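PDB 3IFR: carbohydrate kinase, FGGY from Rhodospirillum rubrum, which probably catalyses the ATP-dependent phosphorylation of D-xylulose to D-xylulose 5-phosphate. Local coordinates for residues 41-44 with 48-51; 98-103 with 148-153; 108-113 with 134-139; 17-22 with 56-61. All blocks are in the same frame, centred on the assembly; numbering follows the deposited sequence.

Contact 1: residues 41-44 with 48-51; sequences SSPH and AEED
S41 and E49 face each other as a single antiparallel, hydrogen-bonded pair, their CA atoms 5.1 Å apart and the loop 42-48 closed between them. Both amides are used: S41 N donates to E49 O at 2.9 Å, in the plane of that carbonyl, and E49 N returns the favour to S41 O at 2.8 Å. The same S41 O also receives a CA-H...O contact from A48 CA, so two neighbouring donors of 48-51 converge on one carbonyl.

Of the side chains, E49 does most of the work. With CG beside its own backbone N (chi1 -61°) and the rest of the chain extended, its carboxylate is carried alongside the loop to P43, which it crosses obliquely, and E49 OE1 rests 3.6 Å from P43 CG. The other oxygen, OE2, turns to two arginines beyond the contact, R109 and R100, each through its NH2 in a salt bridge; such a setting would probably keep the buried acid ionised. S41 adds CB, 3.8 Å from E49 O.

Strand 49-50 lends its other edge to strand 102-103, E50 bonding to S102 through the backbone, while A48 pairs in the same manner with Q104. Directly afterwards D51 occupies the N-cap position of helix 52-70, its OD1 accepting from A53 N, so the small sheet runs straight into that helix.

Contact 2: residues 98-103 with 148-153; sequences VLRPSI and RHEPAV
R100 NE donates to E150 OE2 over 2.8 Å, in a nearly straight bond of 173°. Alongside it R100 NH1 reaches the other carboxylate oxygen, E150 OE1, at 3.0 Å, so the arginine grips the glutamate side-on with two nitrogens, one to each oxygen. OE1 uses its syn lone pair; OE2 is also met on its syn side, though somewhat out of the carboxylate plane. The two flat groups are nearly coplanar, 22° apart, while the chains that carry them cross at about a right angle. R100 gets there by a bend at chi3 (-41°).

E150 sits at the joint between two helices: it is the first residue to leave helix 139-149 and holds the N-cap position of helix 151-155. The salt bridge therefore ties this helical corner of the N-terminal domain, an actin-like ATPase fold, to the segment leading into strand 102-103.

The third nitrogen of the guanidinium is occupied as well. R100 NH2, on the side away from E150, bonds to P101 O at 2.9 Å, tilted from the carbonyl plane, so all three nitrogens have partners.

Beside this polar pair lies a small apolar patch. V153 CG1 meets L99 CB at 3.9 Å and comes within 4.2 Å of R100 CD; L91 of strand 90-92 touches all three side chains.

Contact 3: residues 108-113 with 134-139; sequences GRCGDE and VTQQLV
Q136 reaches across to the backbone of 108-111 and supplies nearly all of the contact from its side. A chi1 of -63° turns CG away from the carbonyl carbon, and the straight chain beyond it spans the gap, which brings its amide end up to the backbone around C110. Q136 CD comes within 3.6 Å of G111 N, and Q136 CG lies 3.8 Å from C110 O. NE2, as modelled, lies too near both C110 N, another donor, and the carbonyl carbon of G108, so the placement of the amide end is doubtful and no hydrogen bond across the segments can be claimed. What is sound is the van der Waals fit: C110 SG touches Q136 CB at 3.8 Å, at the CB end of the side chain.

In the next shell, a type I turn from T135 to L138 holds Q136 in place. T135 OG1 accepts from Q137 N at 3.1 Å, an ST turn, and L138 N closes back on T135 O at 3.2 Å. The carbonyl of Q136 is in turn bound by K142 NZ.

On the facing segment, R109 points away from Q136 and is held by D107 and by cation-pi contacts with W47 and W145, besides E49. C110 is at the N-cap position of helix 111-120 and packs on A141 and W145 of helix 139-149, while L138 precedes that second helix; the contact thus lies between the starts of two helices.

Contact 4: residues 17-22 with 56-61; sequences TSTIAI and WDNARA
T19 packs onto N58 where helix 52-70 lies over the large mixed sheet of the N-terminal domain, an arrangement of the actin-like (ribonuclease H-like) ATPase fold. The helix belongs to the crossover that leads from strand 29-37 to the parallel strand 77-84, and here it covers strand 18-25, one of the strands it has to pass. T19 and N58 are also the residues whose backbones come closest, with CA atoms 6.1 Å apart.

The CB of T19 meets N58 CB at 3.5 Å; both side chains start out toward each other. From there the threonine forks. Placed by a chi1 of -60°, T19 OG1 presses against N58 CB at 3.2 Å, and makes a weak hydrogen bond to T38 OG1 beyond the end of strand 29-37. CG2 takes the other branch, toward the backbone of A59.

On the neighbouring strand 8-14, L12 is touched by T19, A21 and A59. The backbone of T19 is paired with R36 of strand 29-37, which the side chains of N58 and A61 also touch. The last atom of T19, CG2, stops 3.8 Å from N58 CB and 4.1 Å from A59 N.

All four contacts lie in the N-terminal domain. Contact 4 opens first along the chain, and its loop encloses contact 1; contact 2 follows, with contact 3 nested inside its loop. Contacts 1, 2 and 3 form a cluster, centres 12 to 16 Å apart, and the carboxylate of E49 is the point where the three meet; R148 of contact 2 also bridges to E113 of contact 3. Strands 49-50 and 102-103 make the small sheet between contacts 1 and 2. Contact 4 stands apart on the large sheet, about 28 Å from contact 3 between centres. Helix 52-70 follows strand 49-50 in the chain, so the small sheet and the helix covering the large sheet are consecutive elements.

Contact 1: residues 41-44 with 48-51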
loop_
_atom_site.group_PDB
_atom_site.type_symbol
_atom_site.label_atom_id
_atom_site.label_comp_id
_atom_site.label_asym_id
_atom_site.label_seq_id
_atom_site.Cartn_x
_atom_site.Cartn_y
_atom_site.Cartn_z
ATOM N N SER A 41 7.860 8.471 -15.217
ATOM C CA SER A 41 9.123 8.818 -15.854
ATOM C C SER A 41 10.299 8.540 -14.933
ATOM O O SER A 41 10.161 8.552 -13.706
ATOM C CB SER A 41 9.169 10.302 -16.240
ATOM O OG SER A 41 8.033 10.647 -17.006
ATOM N N SER A 42 11.463 8.316 -15.531
ATOM C CA SER A 42 12.702 8.353 -14.769
ATOM C C SER A 42 13.800 8.944 -15.627
ATOM O O SER A 42 14.396 8.266 -16.469
ATOM C CB SER A 42 13.090 6.994 -14.192
ATOM O OG SER A 42 13.405 6.123 -15.224
ATOM N N PRO A 43 14.034 10.240 -15.424
ATOM C CA PRO A 43 15.013 11.055 -16.133
ATOM C C PRO A 43 16.431 10.601 -15.805
ATOM O O PRO A 43 17.307 10.715 -16.651
ATOM C CB PRO A 43 14.735 12.462 -15.597
ATOM C CG PRO A 43 13.260 12.393 -15.082
ATOM C CD PRO A 43 13.239 11.028 -14.462
ATOM N N HIS A 44 16.653 10.037 -14.623
ATOM C CA HIS A 44 17.950 9.413 -14.342
ATOM C C HIS A 44 17.730 8.165 -13.550
ATOM O O HIS A 44 16.657 8.002 -12.982
ATOM C CB HIS A 44 18.857 10.346 -13.561
ATOM C CG HIS A 44 19.058 11.659 -14.223
ATOM N ND1 HIS A 44 18.493 12.824 -13.747
ATOM C CD2 HIS A 44 19.732 11.999 -15.353
ATOM C CE1 HIS A 44 18.832 13.833 -14.542
ATOM N NE2 HIS A 44 19.589 13.357 -15.516
ATOM N N ALA A 48 11.924 8.418 -9.981
ATOM C CA ALA A 48 10.519 8.068 -10.297
ATOM C C ALA A 48 9.668 9.315 -10.209
ATOM O O ALA A 48 9.442 9.851 -9.105
ATOM C CB ALA A 48 9.983 7.012 -9.357
ATOM N N GLU A 49 9.208 9.798 -11.353
ATOM C CA GLU A 49 8.504 11.076 -11.368
ATOM C C GLU A 49 7.197 10.977 -12.108
ATOM O O GLU A 49 7.082 10.166 -13.033
ATOM C CB GLU A 49 9.379 12.164 -12.008
ATOM C CG GLU A 49 10.678 12.399 -11.245
ATOM C CD GLU A 49 11.382 13.700 -11.574
ATOM O OE1 GLU A 49 11.298 14.198 -12.719
ATOM O OE2 GLU A 49 12.058 14.216 -10.666
ATOM N N GLU A 50 6.216 11.800 -11.711
ATOM C CA GLU A 50 5.015 11.966 -12.529
ATOM C C GLU A 50 4.595 13.423 -12.724
ATOM O O GLU A 50 5.061 14.337 -12.056
ATOM C CB GLU A 50 3.857 11.072 -12.081
ATOM C CG GLU A 50 4.303 9.643 -11.723
ATOM C CD GLU A 50 3.180 8.589 -11.723
ATOM O OE1 GLU A 50 2.020 8.926 -11.395
ATOM O OE2 GLU A 50 3.475 7.411 -12.041
ATOM N N ASP A 51 3.733 13.623 -13.698
ATOM C CA ASP A 51 3.295 14.934 -14.066
ATOM C C ASP A 51 1.940 15.146 -13.444
ATOM O O ASP A 51 0.965 14.510 -13.866
ATOM C CB ASP A 51 3.153 14.942 -15.584
ATOM C CG ASP A 51 2.748 16.296 -16.124
ATOM O OD1 ASP A 51 2.525 17.209 -15.289
ATOM O OD2 ASP A 51 2.642 16.436 -17.382
#

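Contact 2: residues 98-103 with 148-153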
loop_
_atom_site.group_PDB
_atom_site.type_symbol
_atom_site.label_atom_id
_atom_site.label_comp_id
_atom_site.label_asym_id
_atom_site.label_seq_id
_atom_site.Cartn_x
_atom_site.Cartn_y
_atom_site.Cartn_z
ATOM N N VAL A 98 2.478 24.095 -10.225
ATOM C CA VAL A 98 3.456 23.027 -10.024
ATOM C C VAL A 98 4.928 23.460 -10.299
ATOM O O VAL A 98 5.268 23.917 -11.370
ATOM C CB VAL A 98 3.055 21.790 -10.881
ATOM C CG1 VAL A 98 4.095 20.649 -10.783
ATOM C CG2 VAL A 98 1.717 21.321 -10.462
ATOM N N LEU A 99 5.806 23.298 -9.320
ATOM C CA LEU A 99 7.203 23.702 -9.511
ATOM C C LEU A 99 8.015 22.717 -10.362
ATOM O O LEU A 99 8.762 23.117 -11.235
ATOM C CB LEU A 99 7.857 23.970 -8.158
ATOM C CG LEU A 99 7.290 25.240 -7.496
ATOM C CD1 LEU A 99 7.424 25.260 -5.987
ATOM C CD2 LEU A 99 7.867 26.501 -8.085
ATOM N N ARG A 100 7.853 21.425 -10.152
ATOM C CA ARG A 100 8.665 20.454 -10.875
ATOM C C ARG A 100 7.855 19.185 -10.852
ATOM O O ARG A 100 6.853 19.109 -10.166
ATOM C CB ARG A 100 9.973 20.193 -10.128
ATOM C CG ARG A 100 9.725 19.421 -8.824
ATOM C CD ARG A 100 10.991 19.068 -8.014
ATOM N NE ARG A 100 12.125 18.624 -8.815
ATOM C CZ ARG A 100 12.194 17.493 -9.517
ATOM N NH1 ARG A 100 13.315 17.196 -10.170
ATOM N NH2 ARG A 100 11.168 16.647 -9.577
ATOM N N PRO A 101 8.283 18.179 -11.606
ATOM C CA PRO A 101 7.496 16.944 -11.631
ATOM C C PRO A 101 7.407 16.340 -10.231
ATOM O O PRO A 101 8.306 16.560 -9.405
ATOM C CB PRO A 101 8.293 16.043 -12.573
ATOM C CG PRO A 101 9.068 17.034 -13.462
ATOM C CD PRO A 101 9.397 18.184 -12.575
ATOM N N SER A 102 6.307 15.636 -9.961
ATOM C CA SER A 102 6.121 14.933 -8.707
ATOM C C SER A 102 7.157 13.833 -8.553
ATOM O O SER A 102 7.392 13.057 -9.486
ATOM C CB SER A 102 4.728 14.313 -8.654
ATOM O OG SER A 102 4.637 13.313 -7.654
ATOM N N ILE A 103 7.736 13.752 -7.361
ATOM C CA ILE A 103 8.640 12.654 -7.009
ATOM C C ILE A 103 7.820 11.579 -6.285
ATOM O O ILE A 103 7.255 11.834 -5.213
ATOM C CB ILE A 103 9.848 13.137 -6.131
ATOM C CG1 ILE A 103 10.548 14.347 -6.786
ATOM C CG2 ILE A 103 10.830 12.017 -5.927
ATOM C CD1 ILE A 103 11.577 15.106 -5.878
ATOM N N ARG A 148 19.068 21.029 -1.616
ATOM C CA ARG A 148 20.461 21.030 -1.982
ATOM C C ARG A 148 20.673 20.954 -3.499
ATOM O O ARG A 148 21.659 21.473 -3.997
ATOM C CB ARG A 148 21.273 19.947 -1.225
ATOM C CG ARG A 148 21.678 18.762 -2.050
ATOM C CD ARG A 148 23.084 18.238 -1.746
ATOM N NE ARG A 148 23.534 18.452 -0.368
ATOM C CZ ARG A 148 23.180 17.720 0.691
ATOM N NH1 ARG A 148 22.340 16.695 0.565
ATOM N NH2 ARG A 148 23.663 18.030 1.888
ATOM N N HIS A 149 19.770 20.307 -4.228
ATOM C CA HIS A 149 19.964 20.139 -5.661
ATOM C C HIS A 149 19.234 21.168 -6.493
ATOM O O HIS A 149 19.634 21.442 -7.613
ATOM C CB HIS A 149 19.562 18.728 -6.135
ATOM C CG HIS A 149 20.550 17.676 -5.745
ATOM N ND1 HIS A 149 20.703 17.255 -4.436
ATOM C CD2 HIS A 149 21.458 17.001 -6.468
ATOM C CE1 HIS A 149 21.661 16.358 -4.386
ATOM N NE2 HIS A 149 22.140 16.187 -5.599
ATOM N N GLU A 150 18.136 21.696 -5.978
ATOM C CA GLU A 150 17.340 22.632 -6.759
ATOM C C GLU A 150 16.906 23.782 -5.849
ATOM O O GLU A 150 15.712 23.946 -5.583
ATOM C CB GLU A 150 16.139 21.917 -7.406
ATOM C CG GLU A 150 16.556 20.852 -8.440
ATOM C CD GLU A 150 15.392 20.048 -9.007
ATOM O OE1 GLU A 150 15.628 19.012 -9.675
ATOM O OE2 GLU A 150 14.228 20.446 -8.801
ATOM N N PRO A 151 17.886 24.558 -5.343
ATOM C CA PRO A 151 17.561 25.581 -4.335
ATOM C C PRO A 151 16.499 26.525 -4.869
ATOM O O PRO A 151 15.739 27.072 -4.109
ATOM C CB PRO A 151 18.867 26.350 -4.120
ATOM C CG PRO A 151 19.847 25.825 -5.123
ATOM C CD PRO A 151 19.253 24.671 -5.876
ATOM N N ALA A 152 16.458 26.742 -6.173
ATOM C CA ALA A 152 15.473 27.689 -6.719
ATOM C C ALA A 152 14.057 27.121 -6.612
ATOM O O ALA A 152 13.109 27.837 -6.252
ATOM C CB ALA A 152 15.801 28.078 -8.162
ATOM N N VAL A 153 13.904 25.836 -6.916
ATOM C CA VAL A 153 12.627 25.198 -6.629
ATOM C C VAL A 153 12.323 25.360 -5.155
ATOM O O VAL A 153 11.247 25.837 -4.776
ATOM C CB VAL A 153 12.626 23.722 -7.019
ATOM C CG1 VAL A 153 11.289 23.075 -6.658
ATOM C CG2 VAL A 153 12.849 23.629 -8.543
#

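Contact 3: residues 108-113 with 134-139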
loop_
_atom_site.group_PDB
_atom_site.type_symbol
_atom_site.label_atom_id
_atom_site.label_comp_id
_atom_site.label_asym_id
_atom_site.label_seq_id
_atom_site.Cartn_x
_atom_site.Cartn_y
_atom_site.Cartn_z
ATOM N N GLY A 108 14.375 6.810 -5.718
ATOM C CA GLY A 108 15.572 6.451 -4.973
ATOM C C GLY A 108 16.683 7.490 -4.962
ATOM O O GLY A 108 17.832 7.167 -4.688
ATOM N N ARG A 109 16.363 8.755 -5.196
ATOM C CA ARG A 109 17.435 9.725 -5.374
ATOM C C ARG A 109 18.034 10.274 -4.097
ATOM O O ARG A 109 19.077 10.899 -4.151
ATOM C CB ARG A 109 17.000 10.909 -6.267
ATOM C CG ARG A 109 16.360 12.047 -5.505
ATOM C CD ARG A 109 15.761 13.065 -6.431
ATOM N NE ARG A 109 14.735 12.462 -7.264
ATOM C CZ ARG A 109 14.067 13.103 -8.216
ATOM N NH1 ARG A 109 14.358 14.374 -8.475
ATOM N NH2 ARG A 109 13.127 12.472 -8.911
ATOM N N CYS A 110 17.397 10.068 -2.949
ATOM C CA CYS A 110 17.849 10.803 -1.773
ATOM C C CYS A 110 18.519 10.013 -0.611
ATOM O O CYS A 110 18.270 10.258 0.573
ATOM C CB CYS A 110 16.737 11.734 -1.291
ATOM S SG CYS A 110 15.294 10.935 -0.670
ATOM N N GLY A 111 19.406 9.096 -0.973
ATOM C CA GLY A 111 20.203 8.365 0.000
ATOM C C GLY A 111 21.083 9.236 0.876
ATOM O O GLY A 111 21.109 9.071 2.071
ATOM N N ASP A 112 21.835 10.154 0.286
ATOM C CA ASP A 112 22.636 11.051 1.104
ATOM C C ASP A 112 21.781 11.798 2.145
ATOM O O ASP A 112 22.175 11.922 3.300
ATOM C CB ASP A 112 23.363 12.092 0.241
ATOM C CG ASP A 112 24.253 11.463 -0.835
ATOM O OD1 ASP A 112 24.653 10.292 -0.686
ATOM O OD2 ASP A 112 24.554 12.166 -1.833
ATOM N N GLU A 113 20.632 12.333 1.763
ATOM C CA GLU A 113 19.966 13.128 2.776
ATOM C C GLU A 113 19.467 12.235 3.920
ATOM O O GLU A 113 19.426 12.651 5.093
ATOM C CB GLU A 113 18.883 14.049 2.217
ATOM C CG GLU A 113 18.501 13.769 0.799
ATOM C CD GLU A 113 19.651 13.937 -0.156
ATOM O OE1 GLU A 113 20.246 15.058 -0.208
ATOM O OE2 GLU A 113 19.946 12.936 -0.850
ATOM N N VAL A 134 13.178 6.693 9.510
ATOM C CA VAL A 134 13.953 7.608 8.726
ATOM C C VAL A 134 14.367 6.941 7.429
ATOM O O VAL A 134 15.281 6.135 7.399
ATOM C CB VAL A 134 15.162 8.034 9.457
ATOM C CG1 VAL A 134 15.917 9.017 8.576
ATOM C CG2 VAL A 134 14.745 8.719 10.744
ATOM N N THR A 135 13.662 7.256 6.355
ATOM C CA THR A 135 13.905 6.588 5.084
ATOM C C THR A 135 13.728 7.584 3.926
ATOM O O THR A 135 13.275 8.718 4.145
ATOM C CB THR A 135 12.990 5.301 4.880
ATOM O OG1 THR A 135 11.656 5.670 4.476
ATOM C CG2 THR A 135 12.912 4.438 6.152
ATOM N N GLN A 136 14.092 7.162 2.711
ATOM C CA GLN A 136 13.850 7.974 1.529
ATOM C C GLN A 136 12.369 8.188 1.259
ATOM O O GLN A 136 12.011 8.975 0.431
ATOM C CB GLN A 136 14.467 7.355 0.282
ATOM C CG GLN A 136 15.969 7.234 0.318
ATOM C CD GLN A 136 16.556 6.936 -1.061
ATOM O OE1 GLN A 136 17.409 6.036 -1.205
ATOM N NE2 GLN A 136 16.093 7.681 -2.088
ATOM N N GLN A 137 11.486 7.484 1.943
ATOM C CA GLN A 137 10.083 7.705 1.666
ATOM C C GLN A 137 9.536 8.945 2.387
ATOM O O GLN A 137 8.513 9.504 2.006
ATOM C CB GLN A 137 9.316 6.472 2.039
ATOM C CG GLN A 137 8.376 6.043 0.992
ATOM C CD GLN A 137 8.496 4.558 0.742
ATOM O OE1 GLN A 137 9.352 4.123 -0.043
ATOM N NE2 GLN A 137 7.659 3.763 1.424
ATOM N N LEU A 138 10.244 9.391 3.417
ATOM C CA LEU A 138 9.845 10.628 4.092
ATOM C C LEU A 138 9.861 11.803 3.111
ATOM O O LEU A 138 10.871 12.056 2.424
ATOM C CB LEU A 138 10.774 10.969 5.252
ATOM C CG LEU A 138 10.891 9.968 6.375
ATOM C CD1 LEU A 138 11.944 10.455 7.370
ATOM C CD2 LEU A 138 9.517 9.760 7.031
ATOM N N VAL A 139 8.736 12.501 3.041
ATOM C CA VAL A 139 8.665 13.799 2.372
ATOM C C VAL A 139 9.880 14.677 2.758
ATOM O O VAL A 139 10.499 15.319 1.906
ATOM C CB VAL A 139 7.378 14.484 2.757
ATOM C CG1 VAL A 139 7.356 15.948 2.231
ATOM C CG2 VAL A 139 6.219 13.656 2.195
#

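Contact 4: residues 17-22 with 56-61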
loop_
_atom_site.group_PDB
_atom_site.type_symbol
_atom_site.label_atom_id
_atom_site.label_comp_id
_atom_site.label_asym_id
_atom_site.label_seq_id
_atom_site.Cartn_x
_atom_site.Cartn_y
_atom_site.Cartn_z
ATOM N N THR A 17 0.482 3.648 -12.270
ATOM C CA THR A 17 0.486 3.516 -13.720
ATOM C C THR A 17 -0.917 3.661 -14.319
ATOM O O THR A 17 -1.123 3.506 -15.530
ATOM C CB THR A 17 1.112 2.195 -14.182
ATOM O OG1 THR A 17 0.292 1.124 -13.736
ATOM C CG2 THR A 17 2.553 2.041 -13.632
ATOM N N SER A 18 -1.870 4.023 -13.470
ATOM C CA SER A 18 -3.248 4.051 -13.892
ATOM C C SER A 18 -4.195 4.952 -13.038
ATOM O O SER A 18 -4.095 4.960 -11.819
ATOM C CB SER A 18 -3.705 2.618 -13.849
ATOM O OG SER A 18 -4.843 2.514 -14.615
ATOM N N THR A 19 -5.086 5.712 -13.680
ATOM C CA THR A 19 -6.062 6.523 -12.975
ATOM C C THR A 19 -7.422 5.899 -13.200
ATOM O O THR A 19 -7.854 5.756 -14.326
ATOM C CB THR A 19 -6.135 7.984 -13.479
ATOM O OG1 THR A 19 -4.877 8.623 -13.333
ATOM C CG2 THR A 19 -7.176 8.771 -12.690
ATOM N N ILE A 20 -8.100 5.531 -12.121
ATOM C CA ILE A 20 -9.278 4.682 -12.203
ATOM C C ILE A 20 -10.365 5.337 -11.410
ATOM O O ILE A 20 -10.102 5.808 -10.311
ATOM C CB ILE A 20 -8.984 3.328 -11.594
ATOM C CG1 ILE A 20 -7.910 2.610 -12.416
ATOM C CG2 ILE A 20 -10.253 2.483 -11.549
ATOM C CD1 ILE A 20 -7.313 1.384 -11.704
ATOM N N ALA A 21 -11.565 5.404 -11.968
ATOM C CA ALA A 21 -12.724 5.910 -11.237
ATOM C C ALA A 21 -13.873 4.925 -11.360
ATOM O O ALA A 21 -14.068 4.327 -12.425
ATOM C CB ALA A 21 -13.183 7.237 -11.780
ATOM N N ILE A 22 -14.667 4.821 -10.297
ATOM C CA ILE A 22 -15.847 3.970 -10.317
ATOM C C ILE A 22 -17.089 4.662 -9.774
ATOM O O ILE A 22 -17.011 5.558 -8.906
ATOM C CB ILE A 22 -15.627 2.698 -9.495
ATOM C CG1 ILE A 22 -15.540 3.080 -8.016
ATOM C CG2 ILE A 22 -14.346 1.993 -9.968
ATOM C CD1 ILE A 22 -15.094 1.934 -7.105
ATOM N N TRP A 56 -4.515 15.102 -13.316
ATOM C CA TRP A 56 -5.713 15.945 -13.361
ATOM C C TRP A 56 -6.461 15.740 -14.648
ATOM O O TRP A 56 -7.682 15.661 -14.673
ATOM C CB TRP A 56 -5.339 17.422 -13.209
ATOM C CG TRP A 56 -6.509 18.321 -13.333
ATOM C CD1 TRP A 56 -6.678 19.300 -14.259
ATOM C CD2 TRP A 56 -7.724 18.291 -12.557
ATOM N NE1 TRP A 56 -7.893 19.916 -14.083
ATOM C CE2 TRP A 56 -8.561 19.317 -13.051
ATOM C CE3 TRP A 56 -8.182 17.508 -11.486
ATOM C CZ2 TRP A 56 -9.823 19.605 -12.506
ATOM C CZ3 TRP A 56 -9.451 17.799 -10.940
ATOM C CH2 TRP A 56 -10.250 18.850 -11.457
ATOM N N ASP A 57 -5.711 15.653 -15.738
ATOM C CA ASP A 57 -6.311 15.326 -17.016
ATOM C C ASP A 57 -6.909 13.947 -17.047
ATOM O O ASP A 57 -8.019 13.771 -17.530
ATOM C CB ASP A 57 -5.316 15.475 -18.143
ATOM C CG ASP A 57 -5.868 16.327 -19.217
ATOM O OD1 ASP A 57 -6.184 15.766 -20.291
ATOM O OD2 ASP A 57 -6.049 17.549 -18.921
ATOM N N ASN A 58 -6.156 12.957 -16.568
ATOM C CA ASN A 58 -6.720 11.614 -16.339
ATOM C C ASN A 58 -8.003 11.709 -15.501
ATOM O O ASN A 58 -9.045 11.189 -15.901
ATOM C CB ASN A 58 -5.720 10.692 -15.649
ATOM C CG ASN A 58 -4.700 10.045 -16.602
ATOM O OD1 ASN A 58 -3.921 9.189 -16.165
ATOM N ND2 ASN A 58 -4.688 10.434 -17.865
ATOM N N ALA A 59 -7.965 12.440 -14.383
ATOM C CA ALA A 59 -9.155 12.477 -13.505
ATOM C C ALA A 59 -10.399 13.085 -14.183
ATOM O O ALA A 59 -11.482 12.575 -14.041
ATOM C CB ALA A 59 -8.854 13.199 -12.184
ATOM N N ARG A 60 -10.239 14.197 -14.881
ATOM C CA ARG A 60 -11.314 14.775 -15.658
ATOM C C ARG A 60 -11.881 13.801 -16.627
ATOM O O ARG A 60 -13.081 13.687 -16.719
ATOM C CB ARG A 60 -10.774 15.961 -16.469
ATOM C CG ARG A 60 -10.553 17.206 -15.634
ATOM C CD ARG A 60 -9.860 18.225 -16.439
ATOM N NE ARG A 60 -10.780 18.767 -17.434
ATOM C CZ ARG A 60 -10.401 19.318 -18.589
ATOM N NH1 ARG A 60 -9.113 19.383 -18.914
ATOM N NH2 ARG A 60 -11.329 19.775 -19.425
ATOM N N ALA A 61 -11.028 13.095 -17.362
ATOM C CA ALA A 61 -11.496 12.160 -18.411
ATOM C C ALA A 61 -12.353 11.010 -17.879
ATOM O O ALA A 61 -13.403 10.641 -18.444
ATOM C CB ALA A 61 -10.308 11.579 -19.167
#